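Local coordinates for shikimate dehydrogenase (NADP(+)) (Listeria monocytogenes, PDB 3TNL), which catalyses the reversible NADP(H)-linked interconversion of 3-dehydroshikimate and shikimate on the pathway to chorismate and the aromatic amino acids, at residues 123-128 against 298-303; 37-42 against 87-92. One frame throughout, in Å; residues are numbered along the deposited sequence.

Overall arrangement
Both contacts lie on one side of the chain's centre, in the substrate-binding half of the enzyme, with their centres about 11 Å apart on the same mixed sheet. They come in series along the chain: 37-42 against 87-92 is closed before 123-128 against 298-303 opens. Contact 2 joins strand 38-44 to the turn leading from helix 79-88 into strand 93-96, and contact 1 sets the end of helix 286-301 against strand 123-127. Arg-92 connects them: its backbone O receives Asn-126 N at 2.9 Å, and its NE lies 2.8 Å from Trp-300 O. Thus a helix that follows the nucleotide-binding sheet in sequence ends against the substrate-binding sheet.

Contact 1 (123-128 against 298-303); sequences TVVNDD and EIWTHK
The C-terminal end of helix 286-301 meets strand 123-127 of the substrate-binding sheet through Trp-300, Ile-299 and three consecutive strand residues. Trp-300 makes the direct polar link: NE1 donates to the backbone O of Val-124 at 3.0 Å, with an N-H...O angle of 151°. The acceptor lies in the indole plane, whereas the donor sits 35° above the carbonyl plane rather than on a lone pair. The ring also makes an edge-to-face contact with His-56. With OG1 of Thr-123 beside the backbone N (chi1 -61°), the methyl CG2 is turned to the indole and approaches it obliquely, 4.0 Å from Trp-300 NE1 and near CZ2 as well, so it meets the pyrrole and benzene parts together. Beside it, Ile-299 CG2 packs 3.7 Å from Val-125 CB and 3.8 Å from Val-125 CG1, the gamma methyl of the isoleucine meeting the beta carbon and one methyl of the valine, the two side chains crossing at a slant. Val-125 CB also approaches the indole edge, near the ring plane. At the outer end the link is by water: water 1 donates to Asp-127 OD1 at 2.8 Å and lies 3.1 Å from His-302 NE2. Asp-127 OD1 also forms a salt bridge with Arg-92. His-302, with positive phi, leaves the helix here, and Thr-301 OG1 accepts from Lys-303 N in an ST turn. The arrangement is a helix end packed on a sheet, bringing helix 286-301, which follows the last strand of the nucleotide-binding sheet, back to the substrate-binding domain of the two-domain shikimate dehydrogenase fold.

Contact 2 (37-42 against 87-92); sequences TELIGL and RAMNLR
Leu-39 and Leu-91 supply the apolar centre of this contact, their side chains crossing at an angle. Leu-91 CD2 lies 3.9 Å from Leu-39 CB, and its other methyl, CD1, is 4.0 Å from Leu-39 CD2. CG of Leu-39 stands anti to the backbone N (chi1 177°), which carries CD2 across to both methyls of Leu-91. The same CD2 meets the end of Met-89 at CE, 4.2 Å away. Next along the strand, Ile-40 and Arg-92 lie side by side and point the same way, with Ile-40 CD1 3.9 Å from Arg-92 CB; the aliphatic base of the arginine is what touches.

The backbones do not bond directly. Leu-39 O and Arg-92 N stand 4.1 Å apart, and water 3 bridges them, donating to the carbonyl and accepting from the amide at 2.7 Å each. Water 2 makes a second bridge, donating to Glu-38 OE2 and, at 2.9 Å, to Asn-90 O. Farther along, Gly-41 bonds directly through its backbone to Gly-93.

Farther out, the Schellman motif at Asn-90, with its positive phi, turns the chain out of the last helical turn and delivers Leu-91 and Arg-92 to the strand. The arginine chain bends at chi2 (56°), carrying its guanidinium group away from strand 38-44 to Trp-300 O at the end of helix 286-301 and to Asn-126 O. The apolar layer continues into the second subunit, whose Leu-70 packs on Leu-39 and whose Phe-72 packs on Met-89 and Leu-91. Helix 79-88 links strands 67-73 and 93-96, which run parallel on the two sides of strand 38-44, a beta-alpha-beta crossover, and the contact is where the exit of that crossover passes along the middle strand, beside the second subunit.

Contact 1 (123-128 against 298-303)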
loop_
_atom_site.group_PDB
_atom_site.type_symbol
_atom_site.label_atom_id
_atom_site.label_comp_id
_atom_site.label_asym_id
_atom_site.label_seq_id
_atom_site.Cartn_x
_atom_site.Cartn_y
_atom_site.Cartn_z
ATOM N N THR B 123 -4.728 -1.660 -16.245
ATOM C CA THR B 123 -3.893 -0.595 -15.693
ATOM C C THR B 123 -4.729 0.661 -15.446
ATOM O O THR B 123 -5.413 1.125 -16.333
ATOM C CB THR B 123 -2.787 -0.248 -16.689
ATOM O OG1 THR B 123 -1.949 -1.405 -16.917
ATOM C CG2 THR B 123 -1.929 0.916 -16.210
ATOM N N VAL B 124 -4.663 1.205 -14.233
ATOM C CA VAL B 124 -5.367 2.406 -13.880
ATOM C C VAL B 124 -4.379 3.463 -13.423
ATOM O O VAL B 124 -3.374 3.147 -12.776
ATOM C CB VAL B 124 -6.390 2.150 -12.728
ATOM C CG1 VAL B 124 -7.124 3.448 -12.326
ATOM C CG2 VAL B 124 -7.443 1.088 -13.152
ATOM N N VAL B 125 -4.662 4.717 -13.777
ATOM C CA VAL B 125 -3.856 5.864 -13.326
ATOM C C VAL B 125 -4.814 6.927 -12.809
ATOM O O VAL B 125 -5.932 7.068 -13.306
ATOM C CB VAL B 125 -2.899 6.402 -14.422
ATOM C CG1 VAL B 125 -3.679 6.916 -15.642
ATOM C CG2 VAL B 125 -1.998 7.494 -13.890
ATOM N N ASN B 126 -4.373 7.616 -11.763
ATOM C CA ASN B 126 -5.131 8.647 -11.078
ATOM C C ASN B 126 -4.498 10.024 -11.290
ATOM O O ASN B 126 -3.310 10.201 -10.969
ATOM C CB ASN B 126 -5.102 8.314 -9.600
ATOM C CG ASN B 126 -5.999 9.214 -8.766
ATOM O OD1 ASN B 126 -6.432 10.257 -9.205
ATOM N ND2 ASN B 126 -6.196 8.833 -7.506
ATOM N N ASP B 127 -5.223 10.960 -11.906
ATOM C CA ASP B 127 -4.753 12.342 -12.075
ATOM C C ASP B 127 -5.766 13.276 -11.442
ATOM O O ASP B 127 -6.898 13.358 -11.912
ATOM C CB ASP B 127 -4.611 12.694 -13.552
ATOM C CG ASP B 127 -3.529 11.929 -14.217
ATOM O OD1 ASP B 127 -2.345 12.321 -14.105
ATOM O OD2 ASP B 127 -3.857 10.934 -14.878
ATOM N N ASP B 128 -5.388 13.917 -10.332
ATOM C CA ASP B 128 -6.264 14.899 -9.649
ATOM C C ASP B 128 -7.600 14.220 -9.304
ATOM O O ASP B 128 -8.657 14.848 -9.375
ATOM C CB ASP B 128 -6.451 16.102 -10.613
ATOM C CG ASP B 128 -7.018 17.370 -9.949
ATOM O OD1 ASP B 128 -7.001 17.504 -8.701
ATOM O OD2 ASP B 128 -7.458 18.272 -10.727
ATOM N N GLU B 298 5.492 3.544 -17.310
ATOM C CA GLU B 298 5.555 4.939 -17.839
ATOM C C GLU B 298 4.285 5.712 -17.554
ATOM O O GLU B 298 4.339 6.918 -17.224
ATOM C CB GLU B 298 5.885 5.016 -19.346
ATOM C CG GLU B 298 5.934 6.514 -19.848
ATOM C CD GLU B 298 6.233 6.730 -21.347
ATOM O OE1 GLU B 298 6.491 5.761 -22.080
ATOM O OE2 GLU B 298 6.187 7.916 -21.770
ATOM N N ILE B 299 3.139 5.051 -17.694
ATOM C CA ILE B 299 1.848 5.670 -17.393
ATOM C C ILE B 299 1.879 6.199 -15.933
ATOM O O ILE B 299 1.407 7.293 -15.654
ATOM C CB ILE B 299 0.681 4.679 -17.643
ATOM C CG1 ILE B 299 0.377 4.554 -19.146
ATOM C CG2 ILE B 299 -0.563 5.129 -16.944
ATOM C CD1 ILE B 299 -0.496 3.380 -19.527
ATOM N N TRP B 300 2.447 5.430 -15.012
ATOM C CA TRP B 300 2.450 5.869 -13.623
ATOM C C TRP B 300 3.521 6.884 -13.279
ATOM O O TRP B 300 3.243 7.875 -12.597
ATOM C CB TRP B 300 2.619 4.696 -12.655
ATOM C CG TRP B 300 1.520 3.630 -12.761
ATOM C CD1 TRP B 300 0.187 3.823 -12.898
ATOM C CD2 TRP B 300 1.711 2.214 -12.717
ATOM N NE1 TRP B 300 -0.449 2.627 -12.957
ATOM C CE2 TRP B 300 0.463 1.616 -12.870
ATOM C CE3 TRP B 300 2.846 1.405 -12.605
ATOM C CZ2 TRP B 300 0.293 0.233 -12.881
ATOM C CZ3 TRP B 300 2.681 0.022 -12.631
ATOM C CH2 TRP B 300 1.428 -0.535 -12.748
ATOM N N THR B 301 4.743 6.596 -13.718
ATOM C CA THR B 301 5.945 7.373 -13.322
ATOM C C THR B 301 6.449 8.411 -14.283
ATOM O O THR B 301 7.230 9.285 -13.889
ATOM C CB THR B 301 7.135 6.425 -13.035
ATOM O OG1 THR B 301 7.655 5.910 -14.275
ATOM C CG2 THR B 301 6.747 5.266 -12.069
ATOM N N HIS B 302 6.076 8.292 -15.549
ATOM C CA HIS B 302 6.547 9.171 -16.597
ATOM C C HIS B 302 8.051 9.113 -16.719
ATOM O O HIS B 302 8.715 10.097 -17.086
ATOM C CB HIS B 302 5.928 10.574 -16.506
ATOM C CG HIS B 302 4.483 10.551 -16.845
ATOM N ND1 HIS B 302 4.040 10.484 -18.146
ATOM C CD2 HIS B 302 3.384 10.449 -16.067
ATOM C CE1 HIS B 302 2.723 10.380 -18.150
ATOM N NE2 HIS B 302 2.300 10.372 -16.906
ATOM N N LYS B 303 8.561 7.914 -16.424
ATOM C CA LYS B 303 9.940 7.572 -16.666
ATOM C C LYS B 303 9.935 6.225 -17.382
ATOM O O LYS B 303 9.029 5.435 -17.245
ATOM C CB LYS B 303 10.758 7.573 -15.409
ATOM C CG LYS B 303 10.743 8.970 -14.777
ATOM C CD LYS B 303 11.905 9.220 -13.896
ATOM C CE LYS B 303 11.810 10.609 -13.282
ATOM N NZ LYS B 303 13.031 11.028 -12.573
HETATM O O HOH W 1 -0.132 11.933 -15.780
#

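Contact 2 (37-42 against 87-92)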
loop_
_atom_site.group_PDB
_atom_site.type_symbol
_atom_site.label_atom_id
_atom_site.label_comp_id
_atom_site.label_asym_id
_atom_site.label_seq_id
_atom_site.Cartn_x
_atom_site.Cartn_y
_atom_site.Cartn_z
ATOM N N THR B 37 7.191 7.280 0.708
ATOM C CA THR B 37 6.987 6.241 -0.298
ATOM C C THR B 37 5.569 6.091 -0.692
ATOM O O THR B 37 4.712 5.956 0.170
ATOM C CB THR B 37 7.590 4.897 0.181
ATOM O OG1 THR B 37 8.931 5.134 0.611
ATOM C CG2 THR B 37 7.635 3.868 -0.952
ATOM N N GLU B 38 5.336 6.086 -2.000
ATOM C CA GLU B 38 3.981 5.943 -2.547
ATOM C C GLU B 38 3.716 4.512 -3.030
ATOM O O GLU B 38 4.663 3.763 -3.345
ATOM C CB GLU B 38 3.777 6.951 -3.639
ATOM C CG GLU B 38 3.678 8.373 -3.059
ATOM C CD GLU B 38 3.286 9.386 -4.075
ATOM O OE1 GLU B 38 4.082 9.614 -5.002
ATOM O OE2 GLU B 38 2.163 9.957 -3.928
ATOM N N LEU B 39 2.451 4.139 -3.083
ATOM C CA LEU B 39 2.044 2.795 -3.450
ATOM C C LEU B 39 1.387 2.687 -4.840
ATOM O O LEU B 39 0.514 3.490 -5.217
ATOM C CB LEU B 39 1.016 2.299 -2.423
ATOM C CG LEU B 39 0.359 0.922 -2.617
ATOM C CD1 LEU B 39 1.439 -0.208 -2.553
ATOM C CD2 LEU B 39 -0.745 0.726 -1.570
ATOM N N ILE B 40 1.792 1.638 -5.547
ATOM C CA ILE B 40 1.143 1.181 -6.774
ATOM C C ILE B 40 0.614 -0.218 -6.421
ATOM O O ILE B 40 1.343 -1.058 -5.878
ATOM C CB ILE B 40 2.096 1.067 -7.958
ATOM C CG1 ILE B 40 2.754 2.401 -8.267
ATOM C CG2 ILE B 40 1.299 0.556 -9.183
ATOM C CD1 ILE B 40 1.789 3.530 -8.650
ATOM N N GLY B 41 -0.669 -0.458 -6.677
ATOM C CA GLY B 41 -1.283 -1.743 -6.356
ATOM C C GLY B 41 -1.412 -2.710 -7.518
ATOM O O GLY B 41 -1.114 -2.396 -8.678
ATOM N N LEU B 42 -1.932 -3.877 -7.176
ATOM C CA LEU B 42 -2.269 -4.953 -8.118
ATOM C C LEU B 42 -3.455 -5.652 -7.461
ATOM O O LEU B 42 -3.312 -6.196 -6.357
ATOM C CB LEU B 42 -1.086 -5.884 -8.362
ATOM C CG LEU B 42 -1.429 -7.228 -9.046
ATOM C CD1 LEU B 42 -2.096 -7.024 -10.400
ATOM C CD2 LEU B 42 -0.194 -8.071 -9.231
ATOM N N ARG B 87 -9.043 5.591 -4.262
ATOM C CA ARG B 87 -9.279 7.013 -4.543
ATOM C C ARG B 87 -8.953 7.831 -3.278
ATOM O O ARG B 87 -8.247 8.839 -3.315
ATOM C CB ARG B 87 -10.731 7.282 -4.922
ATOM C CG ARG B 87 -11.180 6.791 -6.302
ATOM C CD ARG B 87 -12.637 7.123 -6.516
ATOM N NE ARG B 87 -13.167 6.670 -7.799
ATOM C CZ ARG B 87 -13.135 7.379 -8.927
ATOM N NH1 ARG B 87 -13.678 6.876 -10.037
ATOM N NH2 ARG B 87 -12.601 8.587 -8.955
ATOM N N ALA B 88 -9.479 7.386 -2.142
ATOM C CA ALA B 88 -9.303 8.101 -0.872
ATOM C C ALA B 88 -7.893 8.070 -0.348
ATOM O O ALA B 88 -7.503 8.970 0.389
ATOM C CB ALA B 88 -10.319 7.593 0.181
ATOM N N MET B 89 -7.137 7.026 -0.703
ATOM C CA MET B 89 -5.711 6.908 -0.361
ATOM C C MET B 89 -4.821 7.686 -1.330
ATOM O O MET B 89 -3.612 7.737 -1.137
ATOM C CB MET B 89 -5.269 5.436 -0.406
ATOM C CG MET B 89 -5.899 4.548 0.632
ATOM S SD MET B 89 -5.792 2.782 0.270
ATOM C CE MET B 89 -4.036 2.476 0.386
ATOM N N ASN B 90 -5.428 8.221 -2.383
ATOM C CA ASN B 90 -4.732 8.958 -3.447
ATOM C C ASN B 90 -3.629 8.145 -4.129
ATOM O O ASN B 90 -2.573 8.677 -4.451
ATOM C CB ASN B 90 -4.139 10.280 -2.928
ATOM C CG ASN B 90 -3.876 11.277 -4.046
ATOM O OD1 ASN B 90 -4.602 11.293 -5.047
ATOM N ND2 ASN B 90 -2.870 12.129 -3.872
ATOM N N LEU B 91 -3.871 6.855 -4.359
ATOM C CA LEU B 91 -2.887 6.052 -5.090
ATOM C C LEU B 91 -2.712 6.579 -6.505
ATOM O O LEU B 91 -3.673 6.945 -7.177
ATOM C CB LEU B 91 -3.283 4.586 -5.193
ATOM C CG LEU B 91 -3.332 3.755 -3.916
ATOM C CD1 LEU B 91 -3.124 2.274 -4.341
ATOM C CD2 LEU B 91 -2.353 4.193 -2.857
ATOM N N ARG B 92 -1.460 6.596 -6.949
ATOM C CA ARG B 92 -1.170 7.040 -8.318
ATOM C C ARG B 92 -1.720 6.063 -9.373
ATOM O O ARG B 92 -2.092 6.466 -10.483
ATOM C CB ARG B 92 0.333 7.137 -8.482
ATOM C CG ARG B 92 0.812 7.427 -9.902
ATOM C CD ARG B 92 0.216 8.697 -10.509
ATOM N NE ARG B 92 0.761 8.926 -11.830
ATOM C CZ ARG B 92 0.261 9.795 -12.705
ATOM N NH1 ARG B 92 0.822 9.910 -13.897
ATOM N NH2 ARG B 92 -0.811 10.538 -12.423
HETATM O O HOH W 2 0.052 8.243 -3.222
HETATM O O HOH W 3 0.594 6.231 -5.182
#